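Local coordinates for deoxyribose-phosphate aldolase (Toxoplasma gondii, PDB 4EIV), which belongs to the deoxyribose-phosphate aldolase family, enzymes that fold as a closed barrel of eight parallel strands ringed by helices, at residues R24-F29 against K277-C282; K49-D54 against A82-C87; V155-G160 against S169-A174; D181-S186 against H200-A205; M251-E256 against R260-D265. One frame throughout, in Å; residues are numbered along the deposited sequence.

Contact 1. Residues R24-F29 against K277-C282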
# COMPACT_ATOMS: atom_id res chain seq x y z
N ARG A 24 10.56 5.81 -0.37
CA ARG A 24 9.86 5.25 -1.54
C ARG A 24 8.35 5.32 -1.37
O ARG A 24 7.61 5.63 -2.31
CB ARG A 24 10.32 3.82 -1.81
CG ARG A 24 9.61 3.17 -3.00
CD ARG A 24 9.91 3.89 -4.31
NE ARG A 24 9.13 3.37 -5.43
CZ ARG A 24 7.99 3.88 -5.87
NH1 ARG A 24 7.39 4.90 -5.24
NH2 ARG A 24 7.42 3.35 -6.94
N THR A 25 7.90 4.99 -0.17
CA THR A 25 6.50 5.07 0.18
C THR A 25 5.97 6.49 0.04
O THR A 25 4.92 6.72 -0.54
CB THR A 25 6.29 4.57 1.63
OG1 THR A 25 6.63 3.18 1.72
CG2 THR A 25 4.84 4.75 2.07
N LEU A 26 6.69 7.45 0.60
CA LEU A 26 6.27 8.85 0.50
C LEU A 26 6.23 9.35 -0.95
O LEU A 26 5.35 10.12 -1.30
CB LEU A 26 7.14 9.73 1.41
CG LEU A 26 6.87 9.55 2.91
CD1 LEU A 26 7.97 10.13 3.74
CD2 LEU A 26 5.50 10.11 3.32
N LEU A 27 7.18 8.92 -1.79
CA LEU A 27 7.17 9.33 -3.20
C LEU A 27 5.86 8.91 -3.86
O LEU A 27 5.31 9.62 -4.68
CB LEU A 27 8.36 8.76 -3.98
CG LEU A 27 9.74 9.33 -3.64
CD1 LEU A 27 10.82 8.47 -4.28
CD2 LEU A 27 9.87 10.81 -4.07
N ASN A 28 5.36 7.73 -3.48
CA ASN A 28 4.12 7.21 -4.04
C ASN A 28 2.86 8.03 -3.65
O ASN A 28 1.81 7.85 -4.25
CB ASN A 28 3.94 5.76 -3.56
CG ASN A 28 2.69 5.10 -4.11
OD1 ASN A 28 2.47 5.03 -5.30
ND2 ASN A 28 1.85 4.59 -3.20
N PHE A 29 2.99 8.88 -2.63
CA PHE A 29 1.90 9.74 -2.14
C PHE A 29 2.10 11.22 -2.43
O PHE A 29 1.20 12.03 -2.19
CB PHE A 29 1.81 9.68 -0.60
CG PHE A 29 1.62 8.30 -0.04
CD1 PHE A 29 0.80 7.37 -0.66
CD2 PHE A 29 2.24 7.97 1.17
CE1 PHE A 29 0.63 6.11 -0.10
CE2 PHE A 29 2.05 6.70 1.73
CZ PHE A 29 1.23 5.78 1.09
N LYS A 277 13.23 16.57 -3.00
CA LYS A 277 14.61 16.22 -3.25
C LYS A 277 15.21 15.34 -2.14
O LYS A 277 15.94 14.41 -2.44
CB LYS A 277 15.46 17.46 -3.52
CG LYS A 277 15.12 18.13 -4.88
CD LYS A 277 15.95 19.37 -5.21
CE LYS A 277 15.54 20.58 -4.39
NZ LYS A 277 16.29 21.79 -4.80
N GLU A 278 14.85 15.59 -0.88
CA GLU A 278 15.31 14.75 0.22
C GLU A 278 14.80 13.32 0.03
O GLU A 278 15.54 12.35 0.18
CB GLU A 278 14.82 15.29 1.57
CG GLU A 278 15.36 14.45 2.75
CD GLU A 278 14.85 14.87 4.12
OE1 GLU A 278 13.92 15.68 4.23
OE2 GLU A 278 15.42 14.38 5.12
N LEU A 279 13.54 13.19 -0.36
CA LEU A 279 12.95 11.87 -0.54
C LEU A 279 13.64 11.13 -1.68
O LEU A 279 14.03 9.97 -1.53
CB LEU A 279 11.46 11.98 -0.85
CG LEU A 279 10.56 12.57 0.25
CD1 LEU A 279 9.13 12.69 -0.27
CD2 LEU A 279 10.61 11.76 1.53
N ARG A 280 13.79 11.82 -2.81
CA ARG A 280 14.35 11.18 -3.99
C ARG A 280 15.82 10.81 -3.78
O ARG A 280 16.25 9.72 -4.17
CB ARG A 280 14.12 12.01 -5.25
CG ARG A 280 14.25 11.13 -6.46
CD ARG A 280 13.81 11.74 -7.73
NE ARG A 280 12.37 11.95 -7.92
CZ ARG A 280 11.46 10.99 -8.13
NH1 ARG A 280 11.75 9.69 -8.00
NH2 ARG A 280 10.23 11.35 -8.39
N ASP A 281 16.58 11.69 -3.13
CA ASP A 281 17.98 11.40 -2.82
C ASP A 281 18.10 10.15 -1.95
O ASP A 281 18.98 9.30 -2.16
CB ASP A 281 18.66 12.61 -2.17
CG ASP A 281 18.86 13.78 -3.16
OD1 ASP A 281 18.58 13.63 -4.37
OD2 ASP A 281 19.29 14.86 -2.71
N CYS A 282 17.20 10.03 -0.98
CA CYS A 282 17.20 8.89 -0.08
C CYS A 282 16.90 7.60 -0.85
O CYS A 282 17.63 6.62 -0.75
CB CYS A 282 16.17 9.09 1.02
SG CYS A 282 16.15 7.76 2.24

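Contact 2. Residues K49-D54 against A82-C87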
# COMPACT_ATOMS: atom_id res chain seq x y z
N LYS A 49 10.61 18.27 -13.29
CA LYS A 49 11.62 17.30 -13.68
C LYS A 49 11.95 16.32 -12.56
O LYS A 49 12.06 15.12 -12.80
CB LYS A 49 12.87 18.02 -14.19
CG LYS A 49 12.64 18.62 -15.57
CD LYS A 49 13.73 19.58 -15.99
CE LYS A 49 13.37 20.27 -17.29
NZ LYS A 49 14.35 21.33 -17.68
N ILE A 50 12.08 16.83 -11.33
CA ILE A 50 12.35 15.97 -10.17
C ILE A 50 11.08 15.17 -9.80
O ILE A 50 11.15 14.00 -9.46
CB ILE A 50 12.92 16.74 -8.97
CG1 ILE A 50 14.20 17.48 -9.37
CG2 ILE A 50 13.15 15.79 -7.78
CD1 ILE A 50 15.29 16.60 -9.94
N ALA A 51 9.91 15.80 -9.92
CA ALA A 51 8.64 15.12 -9.68
C ALA A 51 8.44 13.91 -10.60
O ALA A 51 8.05 12.83 -10.16
CB ALA A 51 7.46 16.10 -9.85
N ALA A 52 8.78 14.09 -11.88
CA ALA A 52 8.52 13.09 -12.90
C ALA A 52 9.60 12.04 -13.11
O ALA A 52 9.37 11.09 -13.85
CB ALA A 52 8.20 13.78 -14.24
N LYS A 53 10.76 12.20 -12.48
CA LYS A 53 11.86 11.23 -12.61
C LYS A 53 11.39 9.88 -12.06
O LYS A 53 10.71 9.83 -11.04
CB LYS A 53 13.08 11.71 -11.82
CG LYS A 53 14.33 10.85 -12.00
CD LYS A 53 15.53 11.48 -11.28
CE LYS A 53 16.86 10.80 -11.59
NZ LYS A 53 16.91 9.38 -11.18
N ASP A 54 11.80 8.80 -12.71
CA ASP A 54 11.35 7.47 -12.33
C ASP A 54 11.94 7.09 -10.95
O ASP A 54 13.14 7.22 -10.74
CB ASP A 54 11.78 6.50 -13.44
CG ASP A 54 11.13 5.13 -13.34
OD1 ASP A 54 10.72 4.71 -12.26
OD2 ASP A 54 11.07 4.44 -14.39
N ALA A 82 4.43 14.06 -18.67
CA ALA A 82 3.10 13.53 -19.01
C ALA A 82 2.66 12.50 -17.97
O ALA A 82 1.46 12.27 -17.78
CB ALA A 82 3.13 12.89 -20.40
N GLY A 83 3.63 11.91 -17.27
CA GLY A 83 3.39 10.86 -16.28
C GLY A 83 3.11 11.27 -14.85
O GLY A 83 3.06 10.42 -13.97
N ILE A 84 3.01 12.57 -14.59
CA ILE A 84 2.57 13.06 -13.28
C ILE A 84 1.28 13.83 -13.52
O ILE A 84 1.02 14.31 -14.62
CB ILE A 84 3.59 13.96 -12.56
CG1 ILE A 84 3.90 15.24 -13.37
CG2 ILE A 84 4.85 13.17 -12.24
CD1 ILE A 84 4.80 16.24 -12.61
N LYS A 85 0.45 13.89 -12.49
CA LYS A 85 -0.79 14.65 -12.55
C LYS A 85 -0.49 16.12 -12.31
O LYS A 85 0.48 16.47 -11.63
CB LYS A 85 -1.76 14.20 -11.47
CG LYS A 85 -2.41 12.87 -11.69
CD LYS A 85 -3.27 12.58 -10.48
CE LYS A 85 -4.31 11.52 -10.71
NZ LYS A 85 -5.06 11.31 -9.43
N VAL A 86 -1.33 16.98 -12.89
CA VAL A 86 -1.28 18.41 -12.67
C VAL A 86 -2.54 18.76 -11.86
O VAL A 86 -3.67 18.53 -12.30
CB VAL A 86 -1.20 19.22 -13.98
CG1 VAL A 86 -1.31 20.70 -13.70
CG2 VAL A 86 0.10 18.90 -14.73
N CYS A 87 -2.34 19.28 -10.65
CA CYS A 87 -3.46 19.70 -9.82
C CYS A 87 -3.45 21.22 -9.76
O CYS A 87 -2.47 21.84 -9.34
CB CYS A 87 -3.37 19.10 -8.43
SG CYS A 87 -4.77 19.57 -7.40

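Contact 3. Residues V155-G160 against S169-A174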
# COMPACT_ATOMS: atom_id res chain seq x y z
N VAL A 155 -10.52 19.89 -1.23
CA VAL A 155 -10.89 21.15 -0.59
C VAL A 155 -9.86 21.43 0.52
O VAL A 155 -9.64 20.60 1.41
CB VAL A 155 -12.32 21.11 -0.06
CG1 VAL A 155 -12.71 22.42 0.60
CG2 VAL A 155 -13.28 20.82 -1.20
N VAL A 156 -9.24 22.60 0.43
CA VAL A 156 -8.17 23.03 1.31
C VAL A 156 -8.83 23.81 2.43
O VAL A 156 -9.42 24.87 2.21
CB VAL A 156 -7.14 23.84 0.52
CG1 VAL A 156 -5.99 24.14 1.36
CG2 VAL A 156 -6.70 23.14 -0.75
N LEU A 157 -8.66 23.32 3.66
CA LEU A 157 -9.40 23.84 4.80
C LEU A 157 -8.75 25.00 5.56
O LEU A 157 -9.42 25.66 6.36
CB LEU A 157 -9.65 22.70 5.80
CG LEU A 157 -10.45 21.51 5.29
CD1 LEU A 157 -10.57 20.45 6.40
CD2 LEU A 157 -11.82 21.91 4.77
N SER A 158 -7.49 25.29 5.26
CA SER A 158 -6.76 26.33 5.97
C SER A 158 -5.80 27.01 5.03
O SER A 158 -5.21 26.36 4.16
CB SER A 158 -6.00 25.73 7.16
OG SER A 158 -5.19 26.68 7.84
N GLY A 159 -5.65 28.32 5.23
CA GLY A 159 -4.71 29.14 4.46
C GLY A 159 -3.52 29.55 5.34
O GLY A 159 -2.90 30.57 5.11
N GLY A 160 -3.21 28.78 6.38
CA GLY A 160 -2.02 29.05 7.20
C GLY A 160 -2.21 29.73 8.54
O GLY A 160 -1.24 29.82 9.30
N SER A 169 -13.11 21.35 12.49
CA SER A 169 -14.06 20.26 12.36
C SER A 169 -15.26 20.68 11.53
O SER A 169 -15.70 19.94 10.65
CB SER A 169 -14.52 19.77 13.73
OG SER A 169 -13.42 19.26 14.47
N ARG A 170 -15.80 21.87 11.81
CA ARG A 170 -16.98 22.33 11.05
C ARG A 170 -16.66 22.63 9.59
O ARG A 170 -17.48 22.38 8.71
CB ARG A 170 -17.61 23.54 11.71
CG ARG A 170 -18.30 23.16 13.01
CD ARG A 170 -18.87 24.36 13.71
NE ARG A 170 -19.69 23.95 14.85
CZ ARG A 170 -21.00 23.72 14.81
NH1 ARG A 170 -21.70 23.87 13.68
NH2 ARG A 170 -21.62 23.33 15.91
N ALA A 171 -15.48 23.17 9.31
CA ALA A 171 -15.08 23.43 7.92
C ALA A 171 -14.97 22.09 7.16
O ALA A 171 -15.43 21.97 6.03
CB ALA A 171 -13.76 24.17 7.89
N ALA A 172 -14.39 21.08 7.82
CA ALA A 172 -14.26 19.74 7.24
C ALA A 172 -15.63 19.17 6.87
O ALA A 172 -15.84 18.70 5.76
CB ALA A 172 -13.52 18.82 8.20
N VAL A 173 -16.57 19.22 7.82
CA VAL A 173 -17.91 18.67 7.57
C VAL A 173 -18.60 19.44 6.45
O VAL A 173 -19.23 18.83 5.59
CB VAL A 173 -18.76 18.63 8.85
CG1 VAL A 173 -20.21 18.26 8.55
CG2 VAL A 173 -18.11 17.69 9.88
N ALA A 174 -18.51 20.76 6.47
CA ALA A 174 -19.14 21.55 5.41
C ALA A 174 -18.56 21.22 4.03
O ALA A 174 -19.27 21.14 3.05
CB ALA A 174 -19.02 23.06 5.70

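Contact 4. Residues D181-S186 against H200-A205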
# COMPACT_ATOMS: atom_id res chain seq x y z
N ASP A 181 -14.02 15.52 -2.68
CA ASP A 181 -13.45 14.18 -2.85
C ASP A 181 -12.26 13.91 -1.93
O ASP A 181 -11.90 12.75 -1.73
CB ASP A 181 -12.99 14.00 -4.28
CG ASP A 181 -14.11 14.14 -5.27
OD1 ASP A 181 -15.12 13.37 -5.22
OD2 ASP A 181 -14.01 15.03 -6.14
N PHE A 182 -11.59 14.96 -1.47
CA PHE A 182 -10.44 14.93 -0.57
C PHE A 182 -10.54 16.14 0.34
O PHE A 182 -10.95 17.22 -0.09
CB PHE A 182 -9.11 15.09 -1.34
CG PHE A 182 -8.33 13.81 -1.61
CD1 PHE A 182 -8.66 12.98 -2.68
CD2 PHE A 182 -7.22 13.52 -0.85
CE1 PHE A 182 -7.89 11.84 -2.92
CE2 PHE A 182 -6.48 12.39 -1.07
CZ PHE A 182 -6.78 11.58 -2.10
N LEU A 183 -10.07 15.97 1.58
CA LEU A 183 -9.86 17.07 2.52
C LEU A 183 -8.36 17.28 2.66
O LEU A 183 -7.63 16.35 2.99
CB LEU A 183 -10.46 16.78 3.88
CG LEU A 183 -11.96 16.59 3.89
CD1 LEU A 183 -12.45 16.31 5.33
CD2 LEU A 183 -12.69 17.81 3.30
N GLN A 184 -7.91 18.49 2.33
CA GLN A 184 -6.53 18.86 2.38
C GLN A 184 -6.37 19.79 3.57
O GLN A 184 -7.11 20.75 3.74
CB GLN A 184 -6.12 19.53 1.07
CG GLN A 184 -4.68 20.07 1.07
CD GLN A 184 -4.22 20.55 -0.31
OE1 GLN A 184 -4.68 20.05 -1.34
NE2 GLN A 184 -3.32 21.52 -0.31
N THR A 185 -5.37 19.53 4.39
CA THR A 185 -5.21 20.27 5.63
C THR A 185 -5.00 21.76 5.46
O THR A 185 -5.54 22.55 6.20
CB THR A 185 -4.00 19.73 6.46
OG1 THR A 185 -2.78 19.80 5.68
CG2 THR A 185 -4.23 18.31 6.93
N SER A 186 -4.20 22.12 4.49
CA SER A 186 -3.59 23.47 4.47
C SER A 186 -3.03 23.76 3.10
O SER A 186 -2.78 22.85 2.30
CB SER A 186 -2.50 23.57 5.55
OG SER A 186 -1.67 22.41 5.55
N HIS A 200 -5.88 14.66 13.26
CA HIS A 200 -6.81 13.91 14.10
C HIS A 200 -8.26 14.39 13.93
O HIS A 200 -9.18 13.60 13.72
CB HIS A 200 -6.33 14.00 15.57
CG HIS A 200 -7.22 13.29 16.54
ND1 HIS A 200 -7.91 13.94 17.54
CD2 HIS A 200 -7.57 11.99 16.63
CE1 HIS A 200 -8.61 13.07 18.23
NE2 HIS A 200 -8.42 11.87 17.70
N LEU A 201 -8.46 15.71 13.95
CA LEU A 201 -9.79 16.27 13.76
C LEU A 201 -10.39 15.96 12.41
O LEU A 201 -11.57 15.63 12.30
CB LEU A 201 -9.78 17.78 14.02
CG LEU A 201 -9.53 18.23 15.45
CD1 LEU A 201 -9.71 19.74 15.52
CD2 LEU A 201 -10.47 17.52 16.42
N ILE A 202 -9.57 16.10 11.37
CA ILE A 202 -10.03 15.80 10.04
C ILE A 202 -10.40 14.31 9.91
O ILE A 202 -11.41 13.96 9.29
CB ILE A 202 -8.97 16.24 9.00
CG1 ILE A 202 -8.92 17.77 8.99
CG2 ILE A 202 -9.33 15.72 7.60
CD1 ILE A 202 -7.75 18.36 8.22
N SER A 203 -9.59 13.44 10.49
CA SER A 203 -9.86 12.01 10.47
C SER A 203 -11.17 11.67 11.15
O SER A 203 -11.93 10.86 10.62
CB SER A 203 -8.71 11.25 11.13
OG SER A 203 -7.51 11.38 10.38
N ILE A 204 -11.45 12.30 12.28
CA ILE A 204 -12.72 12.06 12.97
C ILE A 204 -13.89 12.51 12.09
O ILE A 204 -14.89 11.80 11.94
CB ILE A 204 -12.79 12.83 14.29
CG1 ILE A 204 -11.80 12.24 15.28
CG2 ILE A 204 -14.21 12.78 14.88
CD1 ILE A 204 -11.62 13.13 16.51
N ALA A 205 -13.77 13.69 11.51
CA ALA A 205 -14.82 14.22 10.65
C ALA A 205 -15.13 13.28 9.49
O ALA A 205 -16.30 13.00 9.18
CB ALA A 205 -14.45 15.60 10.12

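Contact 5. Residues M251-E256 against R260-D265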
# COMPACT_ATOMS: atom_id res chain seq x y z
N MET A 251 2.56 6.97 10.50
CA MET A 251 2.18 6.20 11.68
C MET A 251 0.86 6.65 12.26
O MET A 251 0.03 5.81 12.67
CB MET A 251 3.28 6.27 12.74
CG MET A 251 4.56 5.59 12.30
SD MET A 251 4.39 3.83 11.95
CE MET A 251 4.41 3.11 13.60
N GLN A 252 0.63 7.97 12.31
CA GLN A 252 -0.65 8.49 12.77
C GLN A 252 -1.80 7.99 11.90
O GLN A 252 -2.82 7.55 12.42
CB GLN A 252 -0.64 10.03 12.78
CG GLN A 252 -1.95 10.62 13.24
CD GLN A 252 -1.97 12.14 13.34
OE1 GLN A 252 -1.09 12.82 12.83
NE2 GLN A 252 -2.99 12.67 14.01
N MET A 253 -1.62 8.03 10.59
CA MET A 253 -2.65 7.56 9.68
C MET A 253 -2.95 6.07 9.90
O MET A 253 -4.11 5.68 9.95
CB MET A 253 -2.22 7.76 8.23
CG MET A 253 -2.33 9.17 7.74
SD MET A 253 -4.05 9.72 7.54
CE MET A 253 -4.71 8.75 6.25
N ILE A 254 -1.92 5.23 10.02
CA ILE A 254 -2.17 3.79 10.23
C ILE A 254 -2.92 3.54 11.53
O ILE A 254 -3.91 2.79 11.57
CB ILE A 254 -0.88 2.97 10.23
CG1 ILE A 254 -0.22 3.02 8.85
CG2 ILE A 254 -1.16 1.52 10.66
CD1 ILE A 254 1.22 2.52 8.84
N PHE A 255 -2.48 4.20 12.60
CA PHE A 255 -3.08 4.00 13.91
C PHE A 255 -4.53 4.48 13.95
O PHE A 255 -5.40 3.78 14.45
CB PHE A 255 -2.23 4.68 15.00
CG PHE A 255 -2.68 4.36 16.39
CD1 PHE A 255 -2.43 3.11 16.94
CD2 PHE A 255 -3.37 5.30 17.15
CE1 PHE A 255 -2.85 2.80 18.23
CE2 PHE A 255 -3.80 4.99 18.45
CZ PHE A 255 -3.54 3.74 18.98
N GLU A 256 -4.78 5.68 13.43
CA GLU A 256 -6.12 6.25 13.50
C GLU A 256 -7.07 5.77 12.42
O GLU A 256 -8.25 5.56 12.69
CB GLU A 256 -6.09 7.77 13.47
CG GLU A 256 -5.26 8.39 14.59
CD GLU A 256 -5.58 9.86 14.79
OE1 GLU A 256 -6.73 10.25 14.50
OE2 GLU A 256 -4.69 10.60 15.25
N ARG A 260 -5.04 0.28 5.57
CA ARG A 260 -5.62 0.48 4.25
C ARG A 260 -5.84 1.95 3.90
O ARG A 260 -6.15 2.26 2.75
CB ARG A 260 -6.92 -0.30 4.13
CG ARG A 260 -6.72 -1.81 4.20
CD ARG A 260 -8.06 -2.54 4.14
NE ARG A 260 -7.89 -4.00 4.11
CZ ARG A 260 -7.62 -4.77 5.17
NH1 ARG A 260 -7.49 -6.09 5.00
NH2 ARG A 260 -7.46 -4.24 6.39
N SER A 261 -5.67 2.86 4.85
CA SER A 261 -5.89 4.28 4.57
C SER A 261 -4.74 4.94 3.83
O SER A 261 -4.94 6.00 3.24
CB SER A 261 -6.13 5.06 5.85
OG SER A 261 -4.99 5.19 6.67
N ILE A 262 -3.56 4.33 3.84
CA ILE A 262 -2.42 4.96 3.16
C ILE A 262 -2.16 4.26 1.83
O ILE A 262 -1.22 3.49 1.65
CB ILE A 262 -1.17 5.13 4.09
CG1 ILE A 262 -0.74 3.80 4.72
CG2 ILE A 262 -1.46 6.14 5.21
CD1 ILE A 262 0.66 3.86 5.35
N VAL A 263 -3.08 4.54 0.91
CA VAL A 263 -3.00 4.13 -0.49
C VAL A 263 -3.27 5.39 -1.32
O VAL A 263 -4.04 6.29 -0.90
CB VAL A 263 -3.96 2.97 -0.84
CG1 VAL A 263 -3.60 1.73 -0.02
CG2 VAL A 263 -5.41 3.34 -0.66
N ARG A 264 -2.59 5.45 -2.47
CA ARG A 264 -2.59 6.65 -3.30
C ARG A 264 -3.98 7.16 -3.64
O ARG A 264 -4.19 8.38 -3.73
CB ARG A 264 -1.76 6.44 -4.59
CG ARG A 264 -1.61 7.68 -5.38
CD ARG A 264 -1.02 7.46 -6.71
NE ARG A 264 0.38 7.06 -6.68
CZ ARG A 264 1.11 6.96 -7.78
NH1 ARG A 264 0.59 7.23 -8.97
NH2 ARG A 264 2.37 6.59 -7.69
N ASP A 265 -4.93 6.25 -3.83
CA ASP A 265 -6.29 6.63 -4.17
C ASP A 265 -6.99 7.50 -3.12
O ASP A 265 -7.80 8.34 -3.47
CB ASP A 265 -7.16 5.40 -4.47
CG ASP A 265 -6.99 4.88 -5.87
OD1 ASP A 265 -5.84 4.83 -6.36
OD2 ASP A 265 -8.01 4.52 -6.49

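Contact 1. Residues R24-F29 against K277-C282
Leu26 and Leu27 of helix 17-27 both turn their CB bonds toward Leu279 of helix 273-284, and three leucines make most of the contact. Leu26 lies roughly at right angles to Leu279: its CD1 touches Leu279 CD2 at 3.8 Å, while its CB faces Leu279 CD1 at 3.9 Å. Leu27 instead runs past Leu279 in the opposite sense, with Leu27 CD2 against Leu279 CB at 3.8 Å. Each leucine has CG anti to its carbonyl carbon (chi1 -70° for Leu27). Between the two segments the nearest CA atoms are those of Leu27 and Leu279, 6.9 Å apart.

The second kind of contact is apolar on charged. The chain of Arg280 bends at chi3, -71°, and swings its guanidinium beside Leu27. Leu27 CD2 then sits 4.3 Å above the guanidinium plane, over its centre, and Leu27 CD1 is 4.0 Å from Arg280 NH1. The guanidinium nitrogens bond elsewhere: NH1 to Pro55 O, and NE weakly to Ile50 O.

Leu276 and Tyr283 of helix 273-284 add to the packing on Leu27. Thr246 and Leu250 touch Leu26, and Met243 touches Leu279, so the helix before the first strand, 17-27, packs on the last helix, 273-284, with helix 243-257 alongside.

Contact 2. Residues K49-D54 against A82-C87
Ile84 inserts its side chain against two successive alanines, Ala51 and Ala52, at the C-terminal end of helix 41-52. Its two arms divide the work. Ile84 CD1 reaches the methyl of Ala51, 3.8 Å from Ala51 CB. Ile84 CG2 rests on the helix backbone, 3.7 Å from Ala52 CA and 3.8 Å from Ala51 O, with Ala52 CB at 3.9 Å. The isoleucine thus meets main chain as much as side chain; consistent with the small alanine side chains, the CA atoms of Ala52 and Ile84 are 6.0 Å apart.

The torsions of Ile84 explain the split. CG1 lies between the backbone N and the carbonyl carbon (chi1 61°), and chi2 of 174° extends that branch toward Ala51, while CG2, beside the N, is left to face Ala52.

In the next shell, Ala56 packs on Ile84 and Glu80 on Ala52. Ile57 touches Ala51 and is joined to it by a backbone hydrogen bond, which ties the helix end to the loop that follows it. Arg71 NH2 also bonds to Ile84 O. Directly beyond, Lys85 enters the sheet through backbone bonds with Val58 and Val60, which probably helps to hold the backbone beside Ile84 in place.

Helix 41-52 leads into strand 59-62, and strand 85-90 is the neighbour of that strand in the sheet. The contact therefore belongs to the end of a TIM barrel where helices finish and parallel strands begin.

Contact 3. Residues V155-G160 against S169-A174
Leu157 is the side chain with most surface buried here, and it fits over two consecutive alanines of helix 165-178. Its methyls part company at the helix. Leu157 CD1 meets Ala172 CB at 3.8 Å and Ala172 CA at 3.9 Å. The other methyl, Leu157 CD2, lies over the main chain, 3.8 Å from Ala171 O, with Ala171 CB slightly farther at 4.3 Å. With CG held beside the backbone N (chi1 -60°) and chi2 at 178°, the side chain extends toward the helix and spreads its fork over the two residues.

Ala171 points its CB bond toward the segment of Leu157 and is backed by Ile137 of helix 130-148. Ala172 touches Leu183 and, on the next helix, Ala205. The CA atoms of Leu157 and Ala171 are 6.5 Å apart, consistent with a small side chain at Ala171. Leu157 itself is also covered by Ile202, so it touches both helix 165-178 and helix 196-210.

Strand 152-156, helix 165-178 and strand 182-184 form one beta-alpha-beta unit, whose two strands are parallel neighbours in the sheet. Leu157, just past the first strand, packs against the crossover helix of that unit, the repeating element of the TIM barrel.

Contact 4. Residues D181-S186 against H200-A205
Thr185 OG1 has two hydrogen-bond partners: it donates to Ser186 OG over 2.8 Å and is hydrogen-bonded to Glu237 N of strand 233-237. Ser186 OG has a further bond, to Glu237 OE2, so the two hydroxyls and Glu237 form a closed polar network at the end of the strand. Buried polar atoms are thereby satisfied within the protein. Nearby, Gln184 NE2 donates to Ser186 O over 3.0 Å, nearly straight at 164°. The acceptor lies close to the amide plane of Gln184, although the donor is tilted 27° from the carbonyl plane, and the bond helps to fix how the Gln184 amide is turned.

With the Thr185 hydroxyl tucked over its own main chain (chi1 57°), CG2 is turned to helix 196-210. It touches Ile202 CD1 at 3.7 Å, the two side chains lying about perpendicular.

This is strand-on-helix packing of a TIM barrel: strand 182-184 turns one side to the helix that follows it, and the CB bond of Gln184 points away from that helix.

Leu183 makes the other apolar contact with Ile202, the two side chains crossing at a slant. Both Leu183 CD1, at 3.9 Å, and Leu183 CB, at 4.0 Å, lean on Ile202 CG2. Ile202 thus spans Leu183 of the strand and Thr185 just beyond it with its separate branches, CG2 on the first and CD1 on the second. Ala175 and Leu176 of helix 165-178 pack on Leu183, and Ile234 of strand 233-237 packs on Ile202.

Contact 5. Residues M251-E256 against R260-D265
Met253 and Ile262 run past each other in opposite directions, close enough that Met253 CB is 3.5 Å from Ile262 CG2, with Met253 CG at 4.0 Å from the same methyl. Ile254 meets the other branch at a slant: its CG1 is 3.7 Å, and its CD1 3.8 Å, from Ile262 CD1. Ile262 can serve both neighbours because, at a chi1 of 55°, its longer branch goes to Ile254 while CG2, anti to the carbonyl carbon, faces Met253.

The methionine is bent at both chi2 and chi3, a fold that carries its CE back to Ser261. There Met253 CE is 3.6 Å from Ser261 OG and 4.0 Å from Ser261 CB. The serine hydroxyl is hydrogen-bonded to Gly258 O, which lies in the turn just after the helix.

Along the helix, Gln252 NE2 donates to Glu256 OE2 over 3.0 Å at 166°. The acceptor is in the Gln252 amide plane, yet it is approached from above the carboxylate plane, 46° out of it. The same nitrogen also bonds to Met196 O.

Across the contact the forces are thus mainly apolar. The loop before strand 267-271 folds back on helix 243-257 through methyl and methylene packing, while the serine's polar end is satisfied by the turn that joins the two.

In the fold
Contact 1 opens near the N terminus, on helix 17-27, and closes only at helix 273-284, so the loop it shuts holds the other four, which follow in series without crossing. Contact 2 closes first, between helix 41-52 and the start of strand 85-90; Arg280 of contact 1 touches its helix. Contact 3 joins the end of strand 152-156 to helix 165-178, and contact 4 joins strand 182-184 to helix 196-210; their centres are about 7 Å apart, and backbone bonds link Val155 to Phe182 and Gln184. Contact 5 ties helix 243-257 to the loop before strand 267-271. It meets contact 1 through Asn28 and Arg264, and both border the second subunit.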